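Long-range contact in pilin (Streptococcus pyogenes serotype M1, PDB 3GLD), which builds the shaft of the pilus as its major, covalently linked subunit, needed for adhesion to host cells, bacterial aggregation and biofilm formation: residues F92-T103 against T118-W128. The protein carries 2 engineered substitutions. Sequence-based numbering, arbitrary orientation.
Sequences FEKPGVYYYKVT and TSYTVQVHVLW
G96 and V126 open an antiparallel pairing of strands 96-103 and 119-128, their axes inclined at 152°. Paired N-H...O bonds in both directions join G96 to V126, Y98 to V124, Y100 to V122 and V102 to Y120; the Y100 N to V122 O bond measures 2.7 Å. At G96 the extended backbone would jam a CB against the preceding carbonyl.

The buried face carries Y98, Y100 and V102 beside V122, V124 and V126. V126 CG2, set anti to its own carbonyl carbon, lies over one face of the F92 ring, 3.7 Å from its centroid, and also reaches Y98 CD1 at 3.6 Å. F92 CD1 in turn sits over the centre of the Y98 ring, whose OH bonds to K94 O at 2.6 Å, tying the ring back to the 92-95 loop. Further along, V124 CG2 meets Y100 CE1 at 3.7 Å, and V102 CG2 meets V122 CG2 at 3.6 Å; Y100 OH is held by V59 O.

On the other face, Q123 lies alongside Y99 with CG over its ring, the amide turned 67° from the ring plane. V97 CG1 rests over the H125 ring, 4.1 Å from its centroid, and Y139 stacks on H125.

Strand 96-104 also pairs with 37-45, and 119-129 with 134-144, making this a central strand pair in one sheet of the immunoglobulin-like N-terminal pilin domain, whose family carries an intramolecular isopeptide; T103 ends beside A104, the engineered replacement of the residue promoting that bond.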
ATOM      1  N   PHE A  92     -21.020 -23.385  21.567  1.00 38.19           N
ATOM      2  CA  PHE A  92     -21.750 -22.506  22.499  1.00 37.84           C
ATOM      3  C   PHE A  92     -22.698 -23.350  23.358  1.00 38.28           C
ATOM      4  O   PHE A  92     -23.612 -23.982  22.841  1.00 38.23           O
ATOM      5  CB  PHE A  92     -22.547 -21.437  21.737  1.00 36.90           C
ATOM      6  CG  PHE A  92     -21.698 -20.570  20.846  1.00 35.28           C
ATOM      7  CD1 PHE A  92     -20.868 -19.586  21.391  1.00 33.48           C
ATOM      8  CD2 PHE A  92     -21.719 -20.741  19.465  1.00 33.74           C
ATOM      9  CE1 PHE A  92     -20.076 -18.773  20.581  1.00 30.86           C
ATOM     10  CE2 PHE A  92     -20.929 -19.935  18.625  1.00 33.81           C
ATOM     11  CZ  PHE A  92     -20.105 -18.940  19.190  1.00 32.44           C
ATOM     12  N   GLU A  93     -22.472 -23.356  24.665  1.00 38.98           N
ATOM     13  CA  GLU A  93     -23.214 -24.239  25.560  1.00 39.68           C
ATOM     14  C   GLU A  93     -24.658 -23.798  25.792  1.00 38.70           C
ATOM     15  O   GLU A  93     -25.518 -24.635  26.013  1.00 39.24           O
ATOM     16  CB  GLU A  93     -22.475 -24.445  26.886  1.00 40.23           C
ATOM     17  CG  GLU A  93     -21.066 -25.079  26.737  1.00 44.18           C
ATOM     18  CD  GLU A  93     -21.085 -26.566  26.324  1.00 48.56           C
ATOM     19  OE1 GLU A  93     -22.061 -27.285  26.635  1.00 51.00           O
ATOM     20  OE2 GLU A  93     -20.103 -27.025  25.700  1.00 50.54           O
ATOM     21  N   LYS A  94     -24.924 -22.494  25.751  1.00 37.56           N
ATOM     22  CA  LYS A  94     -26.293 -21.998  25.937  1.00 36.50           C
ATOM     23  C   LYS A  94     -26.608 -20.778  25.084  1.00 35.25           C
ATOM     24  O   LYS A  94     -25.694 -20.123  24.580  1.00 35.37           O
ATOM     25  CB  LYS A  94     -26.570 -21.708  27.422  1.00 36.74           C
ATOM     26  CG  LYS A  94     -25.617 -20.721  28.060  1.00 37.38           C
ATOM     27  CD  LYS A  94     -25.643 -20.824  29.582  1.00 39.21           C
ATOM     28  CE  LYS A  94     -25.162 -22.195  30.043  1.00 39.82           C
ATOM     29  NZ  LYS A  94     -24.801 -22.168  31.481  1.00 40.86           N
ATOM     30  N   PRO A  95     -27.904 -20.463  24.914  1.00 34.03           N
ATOM     31  CA  PRO A  95     -28.193 -19.264  24.157  1.00 33.37           C
ATOM     32  C   PRO A  95     -27.641 -18.038  24.862  1.00 33.23           C
ATOM     33  O   PRO A  95     -27.534 -18.015  26.104  1.00 33.00           O
ATOM     34  CB  PRO A  95     -29.716 -19.205  24.165  1.00 32.97           C
ATOM     35  CG  PRO A  95     -30.133 -20.626  24.289  1.00 33.45           C
ATOM     36  CD  PRO A  95     -29.120 -21.245  25.189  1.00 33.66           C
ATOM     37  N   GLY A  96     -27.305 -17.022  24.077  1.00 32.21           N
ATOM     38  CA  GLY A  96     -26.812 -15.776  24.649  1.00 30.56           C
ATOM     39  C   GLY A  96     -26.022 -14.953  23.660  1.00 29.03           C
ATOM     40  O   GLY A  96     -25.861 -15.338  22.494  1.00 28.66           O
ATOM     41  N   VAL A  97     -25.540 -13.806  24.126  1.00 28.16           N
ATOM     42  CA  VAL A  97     -24.743 -12.939  23.261  1.00 27.58           C
ATOM     43  C   VAL A  97     -23.294 -13.066  23.671  1.00 26.49           C
ATOM     44  O   VAL A  97     -22.916 -12.766  24.812  1.00 26.46           O
ATOM     45  CB  VAL A  97     -25.224 -11.478  23.264  1.00 27.84           C
ATOM     46  CG1 VAL A  97     -24.466 -10.689  22.206  1.00 27.92           C
ATOM     47  CG2 VAL A  97     -26.724 -11.407  22.994  1.00 27.66           C
ATOM     48  N   TYR A  98     -22.499 -13.545  22.727  1.00 25.80           N
ATOM     49  CA  TYR A  98     -21.092 -13.826  22.962  1.00 26.09           C
ATOM     50  C   TYR A  98     -20.222 -12.734  22.314  1.00 26.08           C
ATOM     51  O   TYR A  98     -20.322 -12.487  21.091  1.00 25.10           O
ATOM     52  CB  TYR A  98     -20.746 -15.212  22.427  1.00 26.40           C
ATOM     53  CG  TYR A  98     -21.431 -16.338  23.198  1.00 27.35           C
ATOM     54  CD1 TYR A  98     -22.786 -16.609  23.030  1.00 27.33           C
ATOM     55  CD2 TYR A  98     -20.720 -17.110  24.115  1.00 28.66           C
ATOM     56  CE1 TYR A  98     -23.407 -17.642  23.745  1.00 28.38           C
ATOM     57  CE2 TYR A  98     -21.347 -18.140  24.847  1.00 29.37           C
ATOM     58  CZ  TYR A  98     -22.677 -18.390  24.643  1.00 29.06           C
ATOM     59  OH  TYR A  98     -23.284 -19.394  25.347  1.00 31.20           O
ATOM     60  N   TYR A  99     -19.390 -12.106  23.152  1.00 25.37           N
ATOM     61  CA  TYR A  99     -18.614 -10.916  22.779  1.00 25.86           C
ATOM     62  C   TYR A  99     -17.177 -11.206  22.358  1.00 25.63           C
ATOM     63  O   TYR A  99     -16.445 -11.938  23.023  1.00 25.42           O
ATOM     64  CB  TYR A  99     -18.608  -9.892  23.914  1.00 25.16           C
ATOM     65  CG  TYR A  99     -19.923  -9.181  24.059  1.00 27.85           C
ATOM     66  CD1 TYR A  99     -21.041  -9.864  24.525  1.00 28.88           C
ATOM     67  CD2 TYR A  99     -20.062  -7.828  23.725  1.00 29.35           C
ATOM     68  CE1 TYR A  99     -22.251  -9.238  24.667  1.00 32.22           C
ATOM     69  CE2 TYR A  99     -21.284  -7.187  23.861  1.00 32.09           C
ATOM     70  CZ  TYR A  99     -22.376  -7.912  24.340  1.00 32.92           C
ATOM     71  OH  TYR A  99     -23.612  -7.348  24.493  1.00 34.70           O
ATOM     72  N   TYR A 100     -16.792 -10.621  21.229  1.00 26.04           N
ATOM     73  CA  TYR A 100     -15.435 -10.731  20.728  1.00 25.63           C
ATOM     74  C   TYR A 100     -14.926  -9.349  20.327  1.00 26.35           C
ATOM     75  O   TYR A 100     -15.707  -8.413  20.155  1.00 26.83           O
ATOM     76  CB  TYR A 100     -15.382 -11.615  19.487  1.00 25.22           C
ATOM     77  CG  TYR A 100     -15.782 -13.050  19.670  1.00 25.08           C
ATOM     78  CD1 TYR A 100     -17.137 -13.425  19.652  1.00 26.30           C
ATOM     79  CD2 TYR A 100     -14.824 -14.036  19.862  1.00 22.46           C
ATOM     80  CE1 TYR A 100     -17.521 -14.755  19.826  1.00 25.51           C
ATOM     81  CE2 TYR A 100     -15.189 -15.360  20.024  1.00 24.07           C
ATOM     82  CZ  TYR A 100     -16.542 -15.713  20.006  1.00 24.93           C
ATOM     83  OH  TYR A 100     -16.917 -17.028  20.154  1.00 25.67           O
ATOM     84  N   LYS A 101     -13.617  -9.249  20.114  1.00 26.82           N
ATOM     85  CA  LYS A 101     -13.019  -8.050  19.532  1.00 26.88           C
ATOM     86  C   LYS A 101     -12.245  -8.469  18.295  1.00 26.23           C
ATOM     87  O   LYS A 101     -11.537  -9.478  18.325  1.00 24.94           O
ATOM     88  CB  LYS A 101     -12.078  -7.369  20.524  1.00 27.64           C
ATOM     89  CG  LYS A 101     -12.754  -6.858  21.771  1.00 29.84           C
ATOM     90  CD  LYS A 101     -12.092  -5.569  22.268  1.00 34.35           C
ATOM     91  CE  LYS A 101     -12.807  -5.056  23.520  1.00 36.63           C
ATOM     92  NZ  LYS A 101     -11.903  -4.312  24.440  1.00 38.11           N
ATOM     93  N   VAL A 102     -12.406  -7.703  17.218  1.00 26.10           N
ATOM     94  CA  VAL A 102     -11.728  -7.959  15.955  1.00 27.05           C
ATOM     95  C   VAL A 102     -10.783  -6.793  15.651  1.00 27.97           C
ATOM     96  O   VAL A 102     -11.216  -5.636  15.646  1.00 27.86           O
ATOM     97  CB  VAL A 102     -12.727  -8.102  14.807  1.00 26.82           C
ATOM     98  CG1 VAL A 102     -11.994  -8.219  13.450  1.00 27.50           C
ATOM     99  CG2 VAL A 102     -13.623  -9.320  15.038  1.00 26.43           C
ATOM    100  N   THR A 103      -9.509  -7.114  15.411  1.00 29.51           N
ATOM    101  CA  THR A 103      -8.471  -6.112  15.126  1.00 31.15           C
ATOM    102  C   THR A 103      -7.632  -6.517  13.899  1.00 32.13           C
ATOM    103  O   THR A 103      -7.640  -7.683  13.483  1.00 31.76           O
ATOM    104  CB  THR A 103      -7.530  -5.877  16.328  1.00 30.80           C
ATOM    105  OG1 THR A 103      -6.993  -7.129  16.778  1.00 31.42           O
ATOM    106  CG2 THR A 103      -8.268  -5.178  17.491  1.00 32.20           C
ATOM    107  N   THR A 118      -8.538   0.603  13.825  1.00 38.57           N
ATOM    108  CA  THR A 118      -9.916   0.295  14.244  1.00 38.52           C
ATOM    109  C   THR A 118     -10.030  -1.023  15.020  1.00 38.61           C
ATOM    110  O   THR A 118      -9.385  -2.024  14.702  1.00 38.47           O
ATOM    111  CB  THR A 118     -10.901   0.328  13.045  1.00 38.82           C
ATOM    112  OG1 THR A 118     -10.768   1.579  12.352  1.00 37.50           O
ATOM    113  CG2 THR A 118     -12.350   0.176  13.503  1.00 39.23           C
ATOM    114  N   SER A 119     -10.844  -0.995  16.068  1.00 38.70           N
ATOM    115  CA  SER A 119     -11.159  -2.187  16.826  1.00 38.59           C
ATOM    116  C   SER A 119     -12.659  -2.350  16.755  1.00 38.13           C
ATOM    117  O   SER A 119     -13.406  -1.394  16.996  1.00 38.62           O
ATOM    118  CB  SER A 119     -10.699  -2.041  18.277  1.00 38.83           C
ATOM    119  OG  SER A 119     -10.781  -3.280  18.975  1.00 40.59           O
ATOM    120  N   TYR A 120     -13.102  -3.552  16.396  1.00 36.90           N
ATOM    121  CA  TYR A 120     -14.518  -3.842  16.355  1.00 35.89           C
ATOM    122  C   TYR A 120     -14.949  -4.716  17.529  1.00 35.42           C
ATOM    123  O   TYR A 120     -14.252  -5.651  17.925  1.00 35.26           O
ATOM    124  CB  TYR A 120     -14.881  -4.542  15.054  1.00 35.59           C
ATOM    125  CG  TYR A 120     -14.835  -3.668  13.822  1.00 35.80           C
ATOM    126  CD1 TYR A 120     -13.687  -3.601  13.026  1.00 33.88           C
ATOM    127  CD2 TYR A 120     -15.962  -2.955  13.421  1.00 35.45           C
ATOM    128  CE1 TYR A 120     -13.665  -2.814  11.866  1.00 35.86           C
ATOM    129  CE2 TYR A 120     -15.949  -2.168  12.287  1.00 35.03           C
ATOM    130  CZ  TYR A 120     -14.806  -2.096  11.514  1.00 35.54           C
ATOM    131  OH  TYR A 120     -14.838  -1.314  10.393  1.00 36.43           O
ATOM    132  N   THR A 121     -16.106  -4.398  18.097  1.00 34.82           N
ATOM    133  CA  THR A 121     -16.722  -5.308  19.042  1.00 33.67           C
ATOM    134  C   THR A 121     -17.694  -6.144  18.233  1.00 32.62           C
ATOM    135  O   THR A 121     -18.462  -5.610  17.417  1.00 32.68           O
ATOM    136  CB  THR A 121     -17.403  -4.570  20.200  1.00 33.95           C
ATOM    137  OG1 THR A 121     -16.416  -3.781  20.880  1.00 35.06           O
ATOM    138  CG2 THR A 121     -18.007  -5.566  21.202  1.00 34.30           C
ATOM    139  N   VAL A 122     -17.614  -7.457  18.425  1.00 30.69           N
ATOM    140  CA  VAL A 122     -18.435  -8.399  17.686  1.00 29.80           C
ATOM    141  C   VAL A 122     -19.306  -9.195  18.666  1.00 29.73           C
ATOM    142  O   VAL A 122     -18.815  -9.740  19.665  1.00 29.33           O
ATOM    143  CB  VAL A 122     -17.563  -9.329  16.795  1.00 29.86           C
ATOM    144  CG1 VAL A 122     -18.318 -10.597  16.371  1.00 28.77           C
ATOM    145  CG2 VAL A 122     -17.076  -8.579  15.532  1.00 28.63           C
ATOM    146  N   GLN A 123     -20.604  -9.194  18.385  1.00 29.61           N
ATOM    147  CA  GLN A 123     -21.620  -9.930  19.149  1.00 29.36           C
ATOM    148  C   GLN A 123     -22.051 -11.110  18.285  1.00 29.23           C
ATOM    149  O   GLN A 123     -22.538 -10.906  17.175  1.00 29.71           O
ATOM    150  CB  GLN A 123     -22.832  -9.037  19.394  1.00 28.42           C
ATOM    151  CG  GLN A 123     -22.627  -7.900  20.383  1.00 30.02           C
ATOM    152  CD  GLN A 123     -23.860  -6.987  20.535  1.00 30.63           C
ATOM    153  OE1 GLN A 123     -24.855  -7.127  19.831  1.00 32.06           O
ATOM    154  NE2 GLN A 123     -23.770  -6.033  21.446  1.00 31.95           N
ATOM    155  N   VAL A 124     -21.828 -12.334  18.756  1.00 28.79           N
ATOM    156  CA  VAL A 124     -22.446 -13.500  18.139  1.00 27.98           C
ATOM    157  C   VAL A 124     -23.746 -13.816  18.906  1.00 28.87           C
ATOM    158  O   VAL A 124     -23.710 -14.101  20.099  1.00 28.98           O
ATOM    159  CB  VAL A 124     -21.527 -14.729  18.111  1.00 27.62           C
ATOM    160  CG1 VAL A 124     -22.256 -15.907  17.420  1.00 27.57           C
ATOM    161  CG2 VAL A 124     -20.210 -14.422  17.370  1.00 26.62           C
ATOM    162  N   HIS A 125     -24.879 -13.707  18.217  1.00 29.25           N
ATOM    163  CA  HIS A 125     -26.186 -14.039  18.767  1.00 29.93           C
ATOM    164  C   HIS A 125     -26.488 -15.528  18.606  1.00 29.42           C
ATOM    165  O   HIS A 125     -26.729 -16.023  17.496  1.00 29.38           O
ATOM    166  CB  HIS A 125     -27.267 -13.150  18.147  1.00 30.29           C
ATOM    167  CG  HIS A 125     -27.209 -11.743  18.642  1.00 31.67           C
ATOM    168  ND1 HIS A 125     -26.197 -10.874  18.290  1.00 35.26           N
ATOM    169  CD2 HIS A 125     -28.005 -11.065  19.498  1.00 34.16           C
ATOM    170  CE1 HIS A 125     -26.389  -9.712  18.885  1.00 34.77           C
ATOM    171  NE2 HIS A 125     -27.479  -9.804  19.631  1.00 35.65           N
ATOM    172  N   VAL A 126     -26.396 -16.236  19.727  1.00 28.63           N
ATOM    173  CA  VAL A 126     -26.651 -17.663  19.774  1.00 28.41           C
ATOM    174  C   VAL A 126     -28.087 -17.870  20.279  1.00 28.94           C
ATOM    175  O   VAL A 126     -28.411 -17.533  21.413  1.00 28.06           O
ATOM    176  CB  VAL A 126     -25.598 -18.375  20.652  1.00 28.79           C
ATOM    177  CG1 VAL A 126     -25.841 -19.890  20.706  1.00 26.15           C
ATOM    178  CG2 VAL A 126     -24.178 -18.087  20.112  1.00 29.09           C
ATOM    179  N   LEU A 127     -28.958 -18.358  19.404  1.00 30.09           N
ATOM    180  CA  LEU A 127     -30.372 -18.581  19.751  1.00 30.51           C
ATOM    181  C   LEU A 127     -30.650 -20.060  19.816  1.00 30.99           C
ATOM    182  O   LEU A 127     -29.903 -20.844  19.215  1.00 31.02           O
ATOM    183  CB  LEU A 127     -31.295 -17.942  18.712  1.00 30.44           C
ATOM    184  CG  LEU A 127     -31.595 -16.441  18.730  1.00 31.57           C
ATOM    185  CD1 LEU A 127     -30.377 -15.574  19.044  1.00 32.21           C
ATOM    186  CD2 LEU A 127     -32.182 -16.069  17.378  1.00 33.77           C
ATOM    187  N   TRP A 128     -31.694 -20.452  20.564  1.00 31.27           N
ATOM    188  CA  TRP A 128     -32.165 -21.834  20.528  1.00 32.52           C
ATOM    189  C   TRP A 128     -32.785 -22.051  19.166  1.00 32.58           C
ATOM    190  O   TRP A 128     -33.605 -21.244  18.722  1.00 31.97           O
ATOM    191  CB  TRP A 128     -33.220 -22.117  21.617  1.00 33.03           C
ATOM    192  CG  TRP A 128     -33.626 -23.555  21.638  1.00 33.09           C
ATOM    193  CD1 TRP A 128     -34.750 -24.101  21.082  1.00 33.83           C
ATOM    194  CD2 TRP A 128     -32.887 -24.638  22.207  1.00 33.14           C
ATOM    195  NE1 TRP A 128     -34.771 -25.465  21.301  1.00 34.94           N
ATOM    196  CE2 TRP A 128     -33.630 -25.820  21.977  1.00 34.13           C
ATOM    197  CE3 TRP A 128     -31.666 -24.727  22.896  1.00 34.96           C
ATOM    198  CZ2 TRP A 128     -33.205 -27.076  22.428  1.00 32.94           C
ATOM    199  CZ3 TRP A 128     -31.238 -25.981  23.344  1.00 34.93           C
ATOM    200  CH2 TRP A 128     -32.009 -27.142  23.095  1.00 32.65           C
TER